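Local structure of phenol hydroxylase component phL (Pseudomonas stutzeri, 3U52) at residues T63-E68 with D210-T215; D69-S74 with A144-V149; M135-I140 with L216-L221. The protein is probably the helical, non-iron accessory subunit of a multicomponent phenol hydroxylase, a bacterial multicomponent monooxygenase that inserts oxygen into the aromatic ring of phenol. All coordinates share one frame; numbering follows the deposited sequence.

Contact 1 of 3, residues T63-E68 with D210-T215; sequences TAIRME and DWFELT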
loop_
_atom_site.group_PDB
_atom_site.type_symbol
_atom_site.label_atom_id
_atom_site.label_comp_id
_atom_site.label_asym_id
_atom_site.label_seq_id
_atom_site.Cartn_x
_atom_site.Cartn_y
_atom_site.Cartn_z
ATOM N N THR D 63 14.574 20.815 32.973
ATOM C CA THR D 63 15.721 20.059 33.459
ATOM C C THR D 63 16.912 20.981 33.736
ATOM O O THR D 63 17.067 22.000 33.091
ATOM C CB THR D 63 16.121 18.923 32.486
ATOM O OG1 THR D 63 17.161 18.141 33.073
ATOM C CG2 THR D 63 16.570 19.441 31.179
ATOM N N ALA D 64 17.725 20.602 34.708
ATOM C CA ALA D 64 18.970 21.336 35.029
ATOM C C ALA D 64 20.080 21.043 34.010
ATOM O O ALA D 64 21.014 21.837 33.849
ATOM C CB ALA D 64 19.431 21.041 36.465
ATOM N N ILE D 65 19.985 19.898 33.335
ATOM C CA ILE D 65 20.880 19.568 32.236
ATOM C C ILE D 65 20.795 20.635 31.163
ATOM O O ILE D 65 19.731 21.174 30.916
ATOM C CB ILE D 65 20.538 18.194 31.638
ATOM C CG1 ILE D 65 20.804 17.073 32.661
ATOM C CG2 ILE D 65 21.343 17.943 30.386
ATOM C CD1 ILE D 65 22.296 16.825 32.968
ATOM N N ARG D 66 21.923 20.962 30.546
ATOM C CA ARG D 66 21.986 21.978 29.493
ATOM C C ARG D 66 22.601 21.407 28.225
ATOM O O ARG D 66 23.573 20.662 28.286
ATOM C CB ARG D 66 22.809 23.214 29.952
ATOM C CG ARG D 66 22.177 24.018 31.094
ATOM C CD ARG D 66 20.874 24.707 30.665
ATOM N NE ARG D 66 19.859 24.623 31.732
ATOM C CZ ARG D 66 19.371 25.684 32.345
ATOM N NH1 ARG D 66 19.789 26.882 31.963
ATOM N NH2 ARG D 66 18.466 25.566 33.298
ATOM N N MET D 67 21.996 21.739 27.089
ATOM C CA MET D 67 22.479 21.348 25.759
ATOM C C MET D 67 22.402 22.513 24.816
ATOM O O MET D 67 21.349 23.172 24.709
ATOM C CB MET D 67 21.631 20.249 25.154
ATOM C CG MET D 67 21.574 19.012 26.008
ATOM S SD MET D 67 23.045 17.986 25.981
ATOM C CE MET D 67 22.881 17.199 24.356
ATOM N N GLU D 68 23.487 22.719 24.074
ATOM C CA GLU D 68 23.485 23.683 22.991
ATOM C C GLU D 68 22.326 23.341 22.056
ATOM O O GLU D 68 21.605 24.226 21.599
ATOM C CB GLU D 68 24.818 23.680 22.229
ATOM C CG GLU D 68 24.922 24.812 21.170
ATOM C CD GLU D 68 25.502 24.324 19.816
ATOM O OE1 GLU D 68 26.677 24.661 19.507
ATOM O OE2 GLU D 68 24.783 23.603 19.062
ATOM N N ASP D 210 12.618 16.891 37.851
ATOM C CA ASP D 210 13.566 17.096 36.749
ATOM C C ASP D 210 13.435 15.926 35.789
ATOM O O ASP D 210 13.675 14.763 36.193
ATOM C CB ASP D 210 15.010 17.144 37.292
ATOM C CG ASP D 210 16.020 17.559 36.234
ATOM O OD1 ASP D 210 16.053 16.930 35.154
ATOM O OD2 ASP D 210 16.784 18.540 36.451
ATOM N N TRP D 211 13.081 16.194 34.531
ATOM C CA TRP D 211 12.755 15.055 33.657
ATOM C C TRP D 211 14.003 14.259 33.274
ATOM O O TRP D 211 13.954 13.019 33.098
ATOM C CB TRP D 211 11.928 15.478 32.448
ATOM C CG TRP D 211 12.610 16.368 31.428
ATOM C CD1 TRP D 211 12.480 17.719 31.320
ATOM C CD2 TRP D 211 13.495 15.965 30.363
ATOM N NE1 TRP D 211 13.240 18.193 30.268
ATOM C CE2 TRP D 211 13.875 17.143 29.662
ATOM C CE3 TRP D 211 14.004 14.737 29.936
ATOM C CZ2 TRP D 211 14.705 17.122 28.511
ATOM C CZ3 TRP D 211 14.853 14.714 28.794
ATOM C CH2 TRP D 211 15.203 15.906 28.122
ATOM N N PHE D 212 15.131 14.929 33.116
ATOM C CA PHE D 212 16.335 14.155 32.821
ATOM C C PHE D 212 16.809 13.307 34.004
ATOM O O PHE D 212 17.167 12.139 33.825
ATOM C CB PHE D 212 17.489 14.958 32.216
ATOM C CG PHE D 212 18.416 14.086 31.411
ATOM C CD1 PHE D 212 18.207 13.930 30.044
ATOM C CD2 PHE D 212 19.437 13.328 32.039
ATOM C CE1 PHE D 212 19.042 13.077 29.271
ATOM C CE2 PHE D 212 20.267 12.465 31.299
ATOM C CZ PHE D 212 20.085 12.355 29.893
ATOM N N GLU D 213 16.732 13.875 35.213
ATOM C CA GLU D 213 16.946 13.074 36.423
ATOM C C GLU D 213 16.035 11.842 36.347
ATOM O O GLU D 213 16.484 10.718 36.547
ATOM C CB GLU D 213 16.655 13.881 37.705
ATOM C CG GLU D 213 17.022 13.116 38.993
ATOM C CD GLU D 213 16.632 13.839 40.277
ATOM O OE1 GLU D 213 16.769 13.190 41.351
ATOM O OE2 GLU D 213 16.225 15.027 40.233
ATOM N N LEU D 214 14.755 12.067 36.021
ATOM C CA LEU D 214 13.795 10.976 35.903
ATOM C C LEU D 214 14.152 9.932 34.836
ATOM O O LEU D 214 14.078 8.728 35.115
ATOM C CB LEU D 214 12.374 11.509 35.660
ATOM C CG LEU D 214 11.237 10.522 35.882
ATOM C CD1 LEU D 214 11.279 9.769 37.190
ATOM C CD2 LEU D 214 9.930 11.255 35.705
ATOM N N THR D 215 14.528 10.365 33.625
ATOM C CA THR D 215 14.881 9.361 32.596
ATOM C C THR D 215 16.104 8.514 33.004
ATOM O O THR D 215 16.132 7.287 32.794
ATOM C CB THR D 215 15.018 9.968 31.162
ATOM O OG1 THR D 215 14.953 8.902 30.217
ATOM C CG2 THR D 215 16.334 10.651 30.939
#
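Thr-63 meets Asp-210 at the N-terminus of helix 211-240, where the aspartate is the N-cap and its carboxylate also grips the incoming loop 63-68. With CG anti to the backbone N (chi1 -171°), the carboxylate turns to the first-turn N-H of Glu-213 and to the loop. Its OD1 accepts from Glu-213 N, a straight capping bond that arrives from well above the carboxylate plane, and also from Thr-63 OG1 at 2.7 Å on the syn side. Asp-210 OD2 takes Ala-64 N at 2.9 Å, again on the syn side. Three bonds on two oxygens thus hold the carboxylate against rotation, and the helix start would be expected to stabilise its negative charge. The tight part lies around Thr-63, which is buried: its CB sits over a face of the Trp-211 indole as a CH-pi contact, 4.0 Å from the centroid of the five-membered ring, and its CG2 lies 3.7 Å from Trp-211 NE1. Beyond this the packing thins. Ala-64 is exposed, its CB 3.6 Å from Asp-210 OD2. On the inner side, where Val-271 of helix 251-274 closes over both residues, Ile-65 CG1 approaches Phe-212 CB at 4.0 Å.

Contact 2 of 3, residues D69-S74 with A144-V149; sequences DWCAVS and ATATTV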
loop_
_atom_site.group_PDB
_atom_site.type_symbol
_atom_site.label_atom_id
_atom_site.label_comp_id
_atom_site.label_asym_id
_atom_site.label_seq_id
_atom_site.Cartn_x
_atom_site.Cartn_y
_atom_site.Cartn_z
ATOM N N ASP D 69 22.109 22.049 21.821
ATOM C CA ASP D 69 21.100 21.619 20.842
ATOM C C ASP D 69 20.496 20.267 21.244
ATOM O O ASP D 69 21.155 19.267 21.104
ATOM C CB ASP D 69 21.784 21.542 19.472
ATOM C CG ASP D 69 20.821 21.269 18.348
ATOM O OD1 ASP D 69 19.616 21.062 18.613
ATOM O OD2 ASP D 69 21.292 21.253 17.176
ATOM N N TRP D 70 19.257 20.229 21.746
ATOM C CA TRP D 70 18.676 18.938 22.195
ATOM C C TRP D 70 18.480 17.871 21.084
ATOM O O TRP D 70 18.385 16.674 21.374
ATOM C CB TRP D 70 17.377 19.141 22.970
ATOM C CG TRP D 70 17.572 19.325 24.443
ATOM C CD1 TRP D 70 17.406 20.490 25.157
ATOM C CD2 TRP D 70 17.968 18.318 25.399
ATOM N NE1 TRP D 70 17.679 20.263 26.494
ATOM C CE2 TRP D 70 18.025 18.948 26.671
ATOM C CE3 TRP D 70 18.308 16.954 25.296
ATOM C CZ2 TRP D 70 18.397 18.259 27.837
ATOM C CZ3 TRP D 70 18.661 16.261 26.452
ATOM C CH2 TRP D 70 18.716 16.929 27.717
ATOM N N CYS D 71 18.370 18.317 19.827
ATOM C CA CYS D 71 18.445 17.424 18.641
ATOM C C CYS D 71 19.797 16.745 18.396
ATOM O O CYS D 71 19.899 15.921 17.493
ATOM C CB CYS D 71 18.069 18.169 17.375
ATOM S SG CYS D 71 16.437 18.774 17.492
ATOM N N ALA D 72 20.830 17.091 19.170
ATOM C CA ALA D 72 22.013 16.242 19.261
ATOM C C ALA D 72 21.621 14.828 19.735
ATOM O O ALA D 72 22.301 13.839 19.414
ATOM C CB ALA D 72 23.029 16.828 20.243
ATOM N N VAL D 73 20.566 14.725 20.534
ATOM C CA VAL D 73 20.114 13.408 20.977
ATOM C C VAL D 73 19.185 12.874 19.898
ATOM O O VAL D 73 18.123 13.452 19.656
ATOM C CB VAL D 73 19.417 13.452 22.355
ATOM C CG1 VAL D 73 18.714 12.139 22.644
ATOM C CG2 VAL D 73 20.424 13.779 23.470
ATOM N N SER D 74 19.617 11.812 19.220
ATOM C CA SER D 74 18.870 11.217 18.111
ATOM C C SER D 74 18.804 9.708 18.312
ATOM O O SER D 74 19.607 9.141 19.045
ATOM C CB SER D 74 19.537 11.506 16.768
ATOM O OG SER D 74 19.582 12.914 16.537
ATOM N N ALA D 144 9.981 17.076 27.885
ATOM C CA ALA D 144 11.130 17.228 27.013
ATOM C C ALA D 144 10.764 18.117 25.814
ATOM O O ALA D 144 9.671 17.983 25.280
ATOM C CB ALA D 144 11.593 15.826 26.503
ATOM N N THR D 145 11.654 19.002 25.368
ATOM C CA THR D 145 11.294 19.948 24.298
ATOM C C THR D 145 11.515 19.366 22.863
ATOM O O THR D 145 10.708 19.592 21.972
ATOM C CB THR D 145 11.989 21.341 24.465
ATOM O OG1 THR D 145 13.390 21.139 24.649
ATOM C CG2 THR D 145 11.440 22.067 25.681
ATOM N N ALA D 146 12.581 18.614 22.657
ATOM C CA ALA D 146 12.919 18.133 21.316
ATOM C C ALA D 146 12.033 16.939 20.955
ATOM O O ALA D 146 11.829 16.029 21.767
ATOM C CB ALA D 146 14.369 17.744 21.287
ATOM N N THR D 147 11.490 16.946 19.745
ATOM C CA THR D 147 10.692 15.794 19.229
ATOM C C THR D 147 11.469 14.488 19.246
ATOM O O THR D 147 10.905 13.475 19.578
ATOM C CB THR D 147 10.086 16.071 17.835
ATOM O OG1 THR D 147 9.146 17.123 17.998
ATOM C CG2 THR D 147 9.349 14.834 17.278
ATOM N N THR D 148 12.771 14.538 18.960
ATOM C CA THR D 148 13.630 13.344 18.957
ATOM C C THR D 148 13.657 12.732 20.347
ATOM O O THR D 148 13.698 11.516 20.488
ATOM C CB THR D 148 15.103 13.634 18.523
ATOM O OG1 THR D 148 15.649 14.691 19.329
ATOM C CG2 THR D 148 15.220 14.039 17.053
ATOM N N VAL D 149 13.626 13.580 21.381
ATOM C CA VAL D 149 13.665 13.078 22.763
ATOM C C VAL D 149 12.280 12.678 23.249
ATOM O O VAL D 149 12.115 11.590 23.780
ATOM C CB VAL D 149 14.295 14.139 23.690
ATOM C CG1 VAL D 149 14.218 13.686 25.157
ATOM C CG2 VAL D 149 15.752 14.436 23.221
#
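Trp-70 CB and Ala-146 CB touch at 3.7 Å in the apolar centre of this contact, which sets a short 3-10 turn, 70-72, against the N-cap and first turn of helix 147-175. Val-149 fills the inner side. Its CG2 branch, anti to the carbonyl carbon, reaches across to Val-73 CG1 at 3.8 Å and approaches Trp-70 CE3 obliquely at 4.1 Å; this one methyl meets both Val-73 and the Trp-70 indole. Val-73 packs further on Met-267 and Ala-270 of helix 251-274. Outward from this core, the sulfur of Cys-71 rests loosely against the Ala-146 methyl, and Thr-145 comes at about a right angle to Trp-70, with its OG1 4.1 Å from Trp-70 CD1. The polar edge is at Val-73, Ser-74 and Thr-148. Ser-74 turns away from helix 147-175 and bonds through its hydroxyl to Tyr-37 OH. A single hydrogen bond ties the turn to the helix. Because Thr-148 OG1 stands between its own backbone N and carbonyl carbon (chi1 54°), the hydroxyl faces the loop and donates to Val-73 O at 2.8 Å, almost in line with the carbonyl (175°).

Contact 3 of 3, residues M135-I140 with L216-L221; sequences MNNAKI and LVQNIL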
loop_
_atom_site.group_PDB
_atom_site.type_symbol
_atom_site.label_atom_id
_atom_site.label_comp_id
_atom_site.label_asym_id
_atom_site.label_seq_id
_atom_site.Cartn_x
_atom_site.Cartn_y
_atom_site.Cartn_z
ATOM N N MET D 135 4.257 5.590 33.632
ATOM C CA MET D 135 3.878 6.931 34.103
ATOM C C MET D 135 5.065 7.918 34.019
ATOM O O MET D 135 4.897 9.087 33.593
ATOM C CB MET D 135 3.290 6.880 35.514
ATOM C CG MET D 135 2.007 6.053 35.635
ATOM S SD MET D 135 1.537 6.031 37.359
ATOM C CE MET D 135 1.056 7.765 37.552
ATOM N N ASN D 136 6.261 7.446 34.380
ATOM C CA ASN D 136 7.466 8.308 34.333
ATOM C C ASN D 136 7.845 8.739 32.929
ATOM O O ASN D 136 8.236 9.875 32.700
ATOM C CB ASN D 136 8.645 7.614 34.995
ATOM C CG ASN D 136 8.464 7.471 36.492
ATOM O OD1 ASN D 136 9.036 6.575 37.136
ATOM N ND2 ASN D 136 7.641 8.342 37.052
ATOM N N ASN D 137 7.681 7.824 31.973
ATOM C CA ASN D 137 7.950 8.145 30.576
ATOM C C ASN D 137 6.886 8.995 29.929
ATOM O O ASN D 137 7.234 9.782 29.051
ATOM C CB ASN D 137 8.213 6.833 29.781
ATOM C CG ASN D 137 9.589 6.244 30.116
ATOM O OD1 ASN D 137 9.731 5.127 30.698
ATOM N ND2 ASN D 137 10.608 6.990 29.753
ATOM N N ALA D 138 5.603 8.842 30.309
ATOM C CA ALA D 138 4.601 9.833 29.924
ATOM C C ALA D 138 4.937 11.230 30.413
ATOM O O ALA D 138 4.775 12.216 29.663
ATOM C CB ALA D 138 3.182 9.448 30.396
ATOM N N LYS D 139 5.337 11.333 31.675
ATOM C CA LYS D 139 5.860 12.630 32.205
ATOM C C LYS D 139 6.996 13.228 31.338
ATOM O O LYS D 139 6.927 14.396 30.941
ATOM C CB LYS D 139 6.226 12.501 33.697
ATOM C CG LYS D 139 6.541 13.811 34.487
ATOM C CD LYS D 139 8.051 13.931 34.647
ATOM C CE LYS D 139 8.563 14.818 35.837
ATOM N NZ LYS D 139 7.976 16.150 35.853
ATOM N N ILE D 140 8.016 12.437 31.015
ATOM C CA ILE D 140 9.137 12.957 30.212
ATOM C C ILE D 140 8.623 13.366 28.844
ATOM O O ILE D 140 8.969 14.445 28.348
ATOM C CB ILE D 140 10.326 11.924 30.147
ATOM C CG1 ILE D 140 10.833 11.618 31.540
ATOM C CG2 ILE D 140 11.477 12.357 29.243
ATOM C CD1 ILE D 140 11.352 10.180 31.682
ATOM N N LEU D 216 17.106 9.176 33.577
ATOM C CA LEU D 216 18.304 8.540 34.111
ATOM C C LEU D 216 17.958 7.472 35.137
ATOM O O LEU D 216 18.446 6.360 35.061
ATOM C CB LEU D 216 19.211 9.603 34.770
ATOM C CG LEU D 216 20.432 9.127 35.599
ATOM C CD1 LEU D 216 21.429 8.425 34.715
ATOM C CD2 LEU D 216 21.095 10.316 36.201
ATOM N N VAL D 217 17.140 7.821 36.121
ATOM C CA VAL D 217 16.818 6.900 37.221
ATOM C C VAL D 217 15.999 5.727 36.720
ATOM O O VAL D 217 16.318 4.550 37.011
ATOM C CB VAL D 217 16.027 7.623 38.335
ATOM C CG1 VAL D 217 15.624 6.633 39.424
ATOM C CG2 VAL D 217 16.878 8.771 38.907
ATOM N N GLN D 218 14.926 6.048 36.002
ATOM C CA GLN D 218 14.039 5.044 35.421
ATOM C C GLN D 218 14.686 4.194 34.291
ATOM O O GLN D 218 14.730 2.954 34.352
ATOM C CB GLN D 218 12.759 5.701 34.874
ATOM C CG GLN D 218 11.751 4.676 34.290
ATOM C CD GLN D 218 11.231 3.705 35.393
ATOM O OE1 GLN D 218 10.351 4.067 36.116
ATOM N NE2 GLN D 218 11.744 2.475 35.457
ATOM N N ASN D 219 15.162 4.875 33.262
ATOM C CA ASN D 219 15.516 4.219 32.011
ATOM C C ASN D 219 16.938 3.674 31.968
ATOM O O ASN D 219 17.212 2.814 31.141
ATOM C CB ASN D 219 15.196 5.129 30.793
ATOM C CG ASN D 219 13.681 5.440 30.660
ATOM O OD1 ASN D 219 13.284 6.599 30.490
ATOM N ND2 ASN D 219 12.837 4.417 30.777
ATOM N N ILE D 220 17.840 4.172 32.848
ATOM C CA ILE D 220 19.217 3.676 32.938
ATOM C C ILE D 220 19.430 2.892 34.255
ATOM O O ILE D 220 19.736 1.694 34.234
ATOM C CB ILE D 220 20.330 4.826 32.862
ATOM C CG1 ILE D 220 20.117 5.832 31.703
ATOM C CG2 ILE D 220 21.766 4.216 32.832
ATOM C CD1 ILE D 220 19.894 5.190 30.368
ATOM N N LEU D 221 19.270 3.564 35.390
ATOM C CA LEU D 221 19.618 2.945 36.689
ATOM C C LEU D 221 18.686 1.799 37.132
ATOM O O LEU D 221 19.158 0.698 37.393
ATOM C CB LEU D 221 19.770 3.993 37.794
ATOM C CG LEU D 221 20.776 5.147 37.582
ATOM C CD1 LEU D 221 20.687 6.096 38.800
ATOM C CD2 LEU D 221 22.236 4.723 37.260
#
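Asn-137 and Asn-219 face each other with their carboxamides nearly coplanar, the planes only 19° apart, and join edge to edge through a reciprocal pair of hydrogen bonds. Asn-137 ND2 donates to Asn-219 OD1 at 2.8 Å, and Asn-219 ND2 returns a longer bond of 3.2 Å to Asn-137 OD1. Each oxygen is met in its carbonyl plane on a lone pair, and each donor N-H points almost straight at its acceptor. The cyclic pair fixes the rotation of both amides and gives each buried oxygen a donor; Asn-219 OD1 is also hydrogen-bonded to Thr-215 OG1, one turn earlier in its own helix. Beside the oxygen, Ile-140 CD1 comes within 4.2 Å of Asn-219 OD1. Alongside, Gln-218 bends at chi2 (64°) and its side chain crosses that of Asn-136 at about a right angle, while its NE2 bonds to Asp-223. Within helix 211-240, Leu-216 O accepts from both Ile-220 N and Leu-221 N in a wider pi-type turn. The short axes of 135-140 and 216-221 pass 10.4 Å apart at a signed crossing angle of -120°, a spacing bridged by these polar side chains. His-153 of helix 147-175 packs on Asn-137, Ile-140 and Asn-219, making this a three-helix junction.

In the fold
Helix 211-240 links contact 1 to contact 3: its capped start holds loop 63-68, and the next turns meet helix 126-143, with the two centres 11 Å apart. Between them Trp-211 CE3 lies 3.5 Å from Ile-140 CG2. Contact 2, nested along the chain inside the loop closed by contact 1, touches it through the two indoles, with Trp-211 CH2 3.7 Å from Trp-70 CH2. Contacts 2 and 3 are 16 Å apart between centres and adjoin only in sequence, where helix 126-143 gives way to helix 147-175. Contact 3 is the most central, about 7 Å from the chain centre, and the Asn-136 side chain lies about 9 Å from a bound xenon.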